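Local coordinates for uncharacterized protein ScGH5_18 (Streptomyces cattleya, PDB 7LR8), which belongs to glycoside hydrolase family 5, subfamily 18, and probably hydrolyses the mannose-beta-1,4-N-acetylglucosamine core disaccharide in the breakdown of N-glycans, at residues 364-368 with 369-373; 67-71 with 72-76; 270-273 with 274-278. The protein carries 1 engineered substitution. One frame throughout, in Å; residues are numbered along the deposited sequence.

Contact 1: 364-368 with 369-373; sequences VGPGD and QAPAR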
loop_
_atom_site.group_PDB
_atom_site.type_symbol
_atom_site.label_atom_id
_atom_site.label_comp_id
_atom_site.label_asym_id
_atom_site.label_seq_id
_atom_site.Cartn_x
_atom_site.Cartn_y
_atom_site.Cartn_z
ATOM N N VAL B 364 -37.626 -0.110 -8.205
ATOM C CA VAL B 364 -36.316 -0.664 -8.516
ATOM C C VAL B 364 -36.343 -2.192 -8.505
ATOM O O VAL B 364 -35.298 -2.830 -8.382
ATOM C CB VAL B 364 -35.238 -0.122 -7.565
ATOM C CG1 VAL B 364 -35.160 1.404 -7.674
ATOM C CG2 VAL B 364 -35.527 -0.534 -6.129
ATOM N N GLY B 365 -37.525 -2.786 -8.625
ATOM C CA GLY B 365 -37.647 -4.222 -8.670
ATOM C C GLY B 365 -37.990 -4.828 -7.325
ATOM O O GLY B 365 -38.053 -4.136 -6.301
ATOM N N PRO B 366 -38.198 -6.142 -7.303
ATOM C CA PRO B 366 -38.645 -6.811 -6.080
ATOM C C PRO B 366 -37.497 -7.063 -5.114
ATOM O O PRO B 366 -36.319 -7.001 -5.467
ATOM C CB PRO B 366 -39.222 -8.142 -6.586
ATOM C CG PRO B 366 -38.811 -8.255 -8.051
ATOM C CD PRO B 366 -37.900 -7.105 -8.375
ATOM N N GLY B 367 -37.872 -7.377 -3.877
ATOM C CA GLY B 367 -36.900 -7.672 -2.845
ATOM C C GLY B 367 -36.277 -6.415 -2.268
ATOM O O GLY B 367 -36.738 -5.293 -2.485
ATOM N N ASP B 368 -35.192 -6.617 -1.522
ATOM C CA ASP B 368 -34.488 -5.519 -0.874
ATOM C C ASP B 368 -33.127 -5.241 -1.498
ATOM O O ASP B 368 -32.376 -4.408 -0.977
ATOM C CB ASP B 368 -34.330 -5.803 0.619
ATOM C CG ASP B 368 -35.619 -5.598 1.386
ATOM O OD1 ASP B 368 -36.278 -4.556 1.175
ATOM O OD2 ASP B 368 -35.977 -6.485 2.193
ATOM N N GLN B 369 -32.793 -5.909 -2.601
ATOM C CA GLN B 369 -31.492 -5.767 -3.237
ATOM C C GLN B 369 -31.519 -4.871 -4.473
ATOM O O GLN B 369 -30.503 -4.769 -5.166
ATOM C CB GLN B 369 -30.938 -7.144 -3.590
ATOM C CG GLN B 369 -30.773 -8.033 -2.365
ATOM C CD GLN B 369 -30.318 -9.434 -2.704
ATOM O OE1 GLN B 369 -29.958 -9.724 -3.843
ATOM N NE2 GLN B 369 -30.326 -10.316 -1.707
ATOM N N ALA B 370 -32.655 -4.236 -4.762
ATOM C CA ALA B 370 -32.775 -3.234 -5.816
ATOM C C ALA B 370 -32.148 -3.660 -7.149
ATOM O O ALA B 370 -31.242 -2.991 -7.654
ATOM C CB ALA B 370 -32.188 -1.910 -5.349
ATOM N N PRO B 371 -32.617 -4.759 -7.748
ATOM C CA PRO B 371 -31.999 -5.245 -8.996
ATOM C C PRO B 371 -32.239 -4.356 -10.216
ATOM O O PRO B 371 -31.599 -4.582 -11.252
ATOM C CB PRO B 371 -32.652 -6.615 -9.192
ATOM C CG PRO B 371 -33.988 -6.463 -8.534
ATOM C CD PRO B 371 -33.740 -5.615 -7.324
ATOM N N ALA B 372 -33.134 -3.369 -10.144
ATOM C CA ALA B 372 -33.391 -2.501 -11.288
ATOM C C ALA B 372 -33.213 -1.035 -10.916
ATOM O O ALA B 372 -33.905 -0.162 -11.447
ATOM C CB ALA B 372 -34.787 -2.747 -11.861
ATOM N N ARG B 373 -32.276 -0.746 -10.015
ATOM C CA ARG B 373 -32.100 0.616 -9.531
ATOM C C ARG B 373 -31.553 1.554 -10.592
ATOM O O ARG B 373 -31.593 2.775 -10.388
ATOM C CB ARG B 373 -31.179 0.624 -8.312
ATOM C CG ARG B 373 -29.719 0.317 -8.612
ATOM C CD ARG B 373 -28.934 0.144 -7.312
ATOM N NE ARG B 373 -28.983 -1.227 -6.818
ATOM C CZ ARG B 373 -28.070 -1.757 -6.020
ATOM N NH1 ARG B 373 -27.042 -1.027 -5.619
ATOM N NH2 ARG B 373 -28.184 -3.023 -5.637
HETATM O O HOH W 1 -35.664 -3.868 -4.541
HETATM O O HOH W 2 -34.069 -7.965 -4.402
#
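Val364 closes this loop on itself: its carbonyl O takes the backbone N-H of Ala372 at 2.8 Å, with the donor standing above the carbonyl plane. Its two methyls divide the work. CG2 rests on Ala370 CB at 3.7 Å, while CG1 lies against the backbone of Arg373, at 3.7 Å from its CA. Gly365 has backbone angles that would press a CB against the carbonyl O of Val364, and its O and that of Gly367 both face one water, which also receives a weak bond from Ala370 N. Pro366 brings ring atom CD to 4.0 Å from Pro371 CG, and a second water bridges Pro366 O to Gln369 N. After Asp368 the chain turns back, and Arg373 staples the returning arm: its side chain bends at chi3 (87°) so that NE meets Ala370 O at 3.0 Å, straight (178°) and in the guanidinium plane, while NH2 reaches Gln369 O. The same guanidinium binds His207 O and Phe209 O. The loop leaves strand 358-362 and leads to helix 381-391, with Ala370 and Arg373 packed on Pro211 of helix 211-216 and Val364 on Trp256.

Contact 2: 67-71 with 72-76; sequences TLIRP and RAVEQ. With SO4 (sulfate ion), chain K; EDO (1,2-ethanediol), chain H.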
loop_
_atom_site.group_PDB
_atom_site.type_symbol
_atom_site.label_atom_id
_atom_site.label_comp_id
_atom_site.label_asym_id
_atom_site.label_seq_id
_atom_site.Cartn_x
_atom_site.Cartn_y
_atom_site.Cartn_z
ATOM N N THR B 67 -2.206 -6.301 13.709
ATOM C CA THR B 67 -2.244 -6.155 15.155
ATOM C C THR B 67 -1.328 -5.042 15.656
ATOM O O THR B 67 -0.868 -5.066 16.800
ATOM C CB THR B 67 -1.937 -7.485 15.842
ATOM O OG1 THR B 67 -0.649 -7.998 15.458
ATOM C CG2 THR B 67 -3.042 -8.507 15.565
ATOM N N LEU B 68 -1.104 -4.026 14.828
ATOM C CA LEU B 68 -0.441 -2.803 15.273
ATOM C C LEU B 68 -1.265 -1.613 14.787
ATOM O O LEU B 68 -1.225 -1.270 13.609
ATOM C CB LEU B 68 0.995 -2.723 14.765
ATOM C CG LEU B 68 1.690 -1.377 14.995
ATOM C CD1 LEU B 68 1.691 -0.987 16.459
ATOM C CD2 LEU B 68 3.106 -1.423 14.465
ATOM N N ILE B 69 -2.022 -1.010 15.703
ATOM C CA ILE B 69 -2.664 0.280 15.485
ATOM C C ILE B 69 -1.776 1.307 16.176
ATOM O O ILE B 69 -1.639 1.305 17.408
ATOM C CB ILE B 69 -4.093 0.298 16.044
ATOM C CG1 ILE B 69 -4.922 -0.791 15.368
ATOM C CG2 ILE B 69 -4.731 1.678 15.843
ATOM C CD1 ILE B 69 -6.212 -1.108 16.113
ATOM N N ARG B 70 -1.144 2.157 15.381
ATOM C CA ARG B 70 -0.066 2.984 15.883
ATOM C C ARG B 70 -0.584 4.016 16.874
ATOM O O ARG B 70 -1.409 4.869 16.499
ATOM C CB ARG B 70 0.630 3.665 14.716
ATOM C CG ARG B 70 1.499 2.695 13.893
ATOM C CD ARG B 70 2.117 3.421 12.696
ATOM N NE ARG B 70 2.765 4.664 13.109
ATOM C CZ ARG B 70 2.412 5.885 12.715
ATOM N NH1 ARG B 70 1.404 6.071 11.870
ATOM N NH2 ARG B 70 3.083 6.937 13.179
ATOM N N PRO B 71 -0.119 3.991 18.122
ATOM C CA PRO B 71 -0.532 5.013 19.102
ATOM C C PRO B 71 -0.286 6.439 18.629
ATOM O O PRO B 71 -1.094 7.320 18.930
ATOM C CB PRO B 71 0.310 4.661 20.335
ATOM C CG PRO B 71 0.540 3.166 20.219
ATOM C CD PRO B 71 0.740 2.956 18.723
ATOM N N ARG B 72 0.799 6.689 17.890
ATOM C CA ARG B 72 1.111 8.056 17.470
ATOM C C ARG B 72 0.105 8.572 16.449
ATOM O O ARG B 72 -0.235 9.761 16.447
ATOM C CB ARG B 72 2.526 8.116 16.890
ATOM C CG ARG B 72 2.986 9.528 16.489
ATOM C CD ARG B 72 4.240 9.426 15.619
ATOM N NE ARG B 72 4.931 10.705 15.503
ATOM C CZ ARG B 72 5.947 10.933 14.678
ATOM N NH1 ARG B 72 6.395 9.965 13.886
ATOM N NH2 ARG B 72 6.513 12.130 14.647
ATOM N N ALA B 73 -0.351 7.703 15.545
ATOM C CA ALA B 73 -1.354 8.105 14.571
ATOM C C ALA B 73 -2.659 8.464 15.260
ATOM O O ALA B 73 -3.309 9.463 14.911
ATOM C CB ALA B 73 -1.573 6.983 13.554
ATOM N N VAL B 74 -3.044 7.660 16.251
ATOM C CA VAL B 74 -4.235 7.937 17.042
ATOM C C VAL B 74 -4.111 9.290 17.736
ATOM O O VAL B 74 -5.055 10.087 17.742
ATOM C CB VAL B 74 -4.467 6.789 18.042
ATOM C CG1 VAL B 74 -5.574 7.130 19.007
ATOM C CG2 VAL B 74 -4.758 5.463 17.281
ATOM N N GLU B 75 -2.943 9.579 18.310
ATOM C CA GLU B 75 -2.751 10.846 19.008
ATOM C C GLU B 75 -2.705 12.036 18.047
ATOM O O GLU B 75 -3.149 13.133 18.407
ATOM C CB GLU B 75 -1.484 10.767 19.856
ATOM C CG GLU B 75 -1.642 9.741 21.003
ATOM C CD GLU B 75 -0.372 9.449 21.771
ATOM O OE1 GLU B 75 0.620 10.185 21.601
ATOM O OE2 GLU B 75 -0.376 8.474 22.557
ATOM N N GLN B 76 -2.166 11.854 16.837
ATOM C CA GLN B 76 -2.214 12.924 15.840
ATOM C C GLN B 76 -3.653 13.219 15.439
ATOM O O GLN B 76 -4.046 14.382 15.303
ATOM C CB GLN B 76 -1.374 12.544 14.612
ATOM C CG GLN B 76 0.139 12.484 14.884
ATOM C CD GLN B 76 0.889 11.695 13.814
ATOM O OE1 GLN B 76 0.279 10.981 13.018
ATOM N NE2 GLN B 76 2.215 11.830 13.791
HETATM S S SO4 K . 3.957 13.970 16.446
HETATM O O1 SO4 K . 3.697 12.653 17.022
HETATM O O2 SO4 K . 3.825 14.985 17.487
HETATM O O3 SO4 K . 5.311 14.005 15.900
HETATM O O4 SO4 K . 2.997 14.247 15.382
HETATM C C1 EDO H . -1.859 -9.337 19.007
HETATM O O1 EDO H . -3.259 -9.237 19.268
HETATM C C2 EDO H . -1.353 -7.926 19.058
HETATM O O2 EDO H . -2.514 -7.237 18.603
HETATM O O HOH W 3 1.399 8.923 11.537
#
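Arg70 NH1, lying 3.5 Å from the methyl carbon CB of Ala73, is gripped by two acceptors: the carbonyl O of Val61 and a water 2.9 Å from NH1. That water sits at the edge of the guanidinium, in its plane, and donates in turn to Gln76 OE1, one helical turn beyond Ala73. A bend at chi3 (50°) swings the guanidinium back along the start of the helix, so that one face has the backbone N of Ala73 above it, offset toward the rim. NE makes a salt bridge with Asp32 of the second subunit.

Arg70 is the N-cap residue of helix 71-86, and its carbonyl accepts Val74 N at 3.2 Å. One residue on, Pro71 O takes Glu75 N, with Glu75 CG close to the same oxygen. On another side of the helix Ile69 CG2 meets Val74 CG2 at 4.0 Å, both side chains also touching helix 122-139.

Arg72 runs beside Arg70 in the same direction, its guanidinium plane turned 83° from the other. Fully extended, it holds a sulfate in a two-pronged grip: NE binds O1 at 2.8 Å and NH2 binds O3 at 2.6 Å. Gln76 NE2 adds a third bond, to O4 at 3.0 Å. Arg72 NH1 goes to Leu31 O of the second subunit.

With OE1 accepting from water and NE2 donating to sulfate, the rotation of the Gln76 amide is fixed. Two arginines in company, with Arg72 of the second subunit also near, would probably make this helix start basic; Asp32 of the second subunit and the sulfate, probably from the crystallisation liquor, would offset that charge at the subunit interface.

Contact 3: 270-273 with 274-278; sequences GAPA and PHVPA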
loop_
_atom_site.group_PDB
_atom_site.type_symbol
_atom_site.label_atom_id
_atom_site.label_comp_id
_atom_site.label_asym_id
_atom_site.label_seq_id
_atom_site.Cartn_x
_atom_site.Cartn_y
_atom_site.Cartn_z
ATOM N N GLY B 270 -19.289 18.614 -4.850
ATOM C CA GLY B 270 -18.199 19.425 -5.351
ATOM C C GLY B 270 -18.438 19.833 -6.787
ATOM O O GLY B 270 -19.407 19.415 -7.425
ATOM N N ALA B 271 -17.495 20.625 -7.307
ATOM C CA ALA B 271 -17.613 21.277 -8.614
ATOM C C ALA B 271 -16.459 20.825 -9.499
ATOM O O ALA B 271 -15.447 21.536 -9.624
ATOM C CB ALA B 271 -17.622 22.796 -8.455
ATOM N N PRO B 272 -16.581 19.642 -10.162
ATOM C CA PRO B 272 -15.435 19.076 -10.896
ATOM C C PRO B 272 -15.315 19.559 -12.334
ATOM O O PRO B 272 -16.228 19.341 -13.133
ATOM C CB PRO B 272 -15.723 17.567 -10.871
ATOM C CG PRO B 272 -17.232 17.507 -10.922
ATOM C CD PRO B 272 -17.736 18.723 -10.159
ATOM N N ALA B 273 -14.186 20.170 -12.690
ATOM C CA ALA B 273 -13.957 20.575 -14.072
ATOM C C ALA B 273 -13.583 19.361 -14.921
ATOM O O ALA B 273 -12.948 18.427 -14.427
ATOM C CB ALA B 273 -12.848 21.618 -14.146
ATOM N N PRO B 274 -13.965 19.344 -16.208
ATOM C CA PRO B 274 -14.676 20.396 -16.947
ATOM C C PRO B 274 -16.193 20.266 -16.915
ATOM O O PRO B 274 -16.883 21.091 -17.528
ATOM C CB PRO B 274 -14.169 20.217 -18.384
ATOM C CG PRO B 274 -13.509 18.855 -18.421
ATOM C CD PRO B 274 -13.636 18.211 -17.090
ATOM N N HIS B 275 -16.696 19.230 -16.244
ATOM C CA HIS B 275 -18.137 19.034 -16.145
ATOM C C HIS B 275 -18.798 20.244 -15.502
ATOM O O HIS B 275 -19.901 20.643 -15.895
ATOM C CB HIS B 275 -18.413 17.751 -15.359
ATOM C CG HIS B 275 -17.650 16.576 -15.881
ATOM N ND1 HIS B 275 -16.400 16.236 -15.410
ATOM C CD2 HIS B 275 -17.934 15.695 -16.867
ATOM C CE1 HIS B 275 -15.957 15.180 -16.068
ATOM N NE2 HIS B 275 -16.868 14.832 -16.958
ATOM N N VAL B 276 -18.125 20.845 -14.532
ATOM C CA VAL B 276 -18.395 22.202 -14.081
ATOM C C VAL B 276 -17.123 23.011 -14.291
ATOM O O VAL B 276 -16.153 22.863 -13.544
ATOM C CB VAL B 276 -18.833 22.233 -12.605
ATOM C CG1 VAL B 276 -19.151 23.670 -12.183
ATOM C CG2 VAL B 276 -20.029 21.316 -12.384
ATOM N N PRO B 277 -17.077 23.858 -15.325
ATOM C CA PRO B 277 -15.887 24.681 -15.555
ATOM C C PRO B 277 -15.602 25.557 -14.345
ATOM O O PRO B 277 -16.514 25.966 -13.623
ATOM C CB PRO B 277 -16.267 25.532 -16.778
ATOM C CG PRO B 277 -17.361 24.779 -17.447
ATOM C CD PRO B 277 -18.101 24.060 -16.360
ATOM N N ALA B 278 -14.317 25.856 -14.143
ATOM C CA ALA B 278 -13.919 26.668 -12.997
ATOM C C ALA B 278 -14.629 28.018 -12.991
ATOM O O ALA B 278 -14.963 28.540 -11.920
ATOM C CB ALA B 278 -12.403 26.858 -12.989
HETATM O O HOH W 4 -14.698 23.620 -11.385
#
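This is a tight local turn in the loop between strand 264-269 and helix 281-293, where Pro272 and Val276 meet round a cis peptide bond. Val276 N donates to Pro272 O at 2.8 Å and almost straight (173°), although the donor stands well above the carbonyl plane. The bond runs from residue i to i+4, closing an alpha-turn, and inside it lies the cis Ala273-Pro274 bond, whose backbone angles fit a type VIa turn. Val276 uses both branches: CG1 reaches Ala271 CB at 4.1 Å, and CG2 lies 4.1 Å from Pro272 CD. With CG1 anti to the backbone N (chi1 -178°), the methyls spread over the incoming arm.

In the eight-stranded (beta/alpha)8 barrel of this family, such loops follow the C-terminal ends of the strands, around the active-site mouth. Here the preceding strand carries Glu268, a residue of the glycan pocket, and the Pro272 side chain comes within about 6 Å of the bound mannose, leaning on Phe228, which also lines that pocket.

Between the two arms, one water donates to Ala271 O at 2.8 Å and to Val276 O at 2.7 Å, tying them together. Ala273 CA adds a CA-H...O contact to Val276 O, 3.2 Å away. His275 presents its ring edge to Pro272 O, which lies in the ring plane; ND1 is 3.9 Å from that oxygen, is buried, and has no partner in the model. The ring packs against Phe228 and helix 231-235, while Val276 and Ala271 touch Phe284 of helix 281-293.

In the fold
From the N terminus, contact 2 comes first, where the loop after helix 59-62 turns into helix 71-86, one of the barrel's outer helices, on the face that meets the second subunit. Contact 3 follows far along the chain, closing a turn between strand 264-269 and helix 281-293 near the glycan site. Contact 1 comes last, beyond the barrel strands, closing a loop between strand 358-362 of the small three-stranded parallel sheet and helix 381-391, and resting on helix 211-216 of the barrel. The three lie in series, neither nested nor crossed. Their centres are 32 to 41 Å apart, and none touches another.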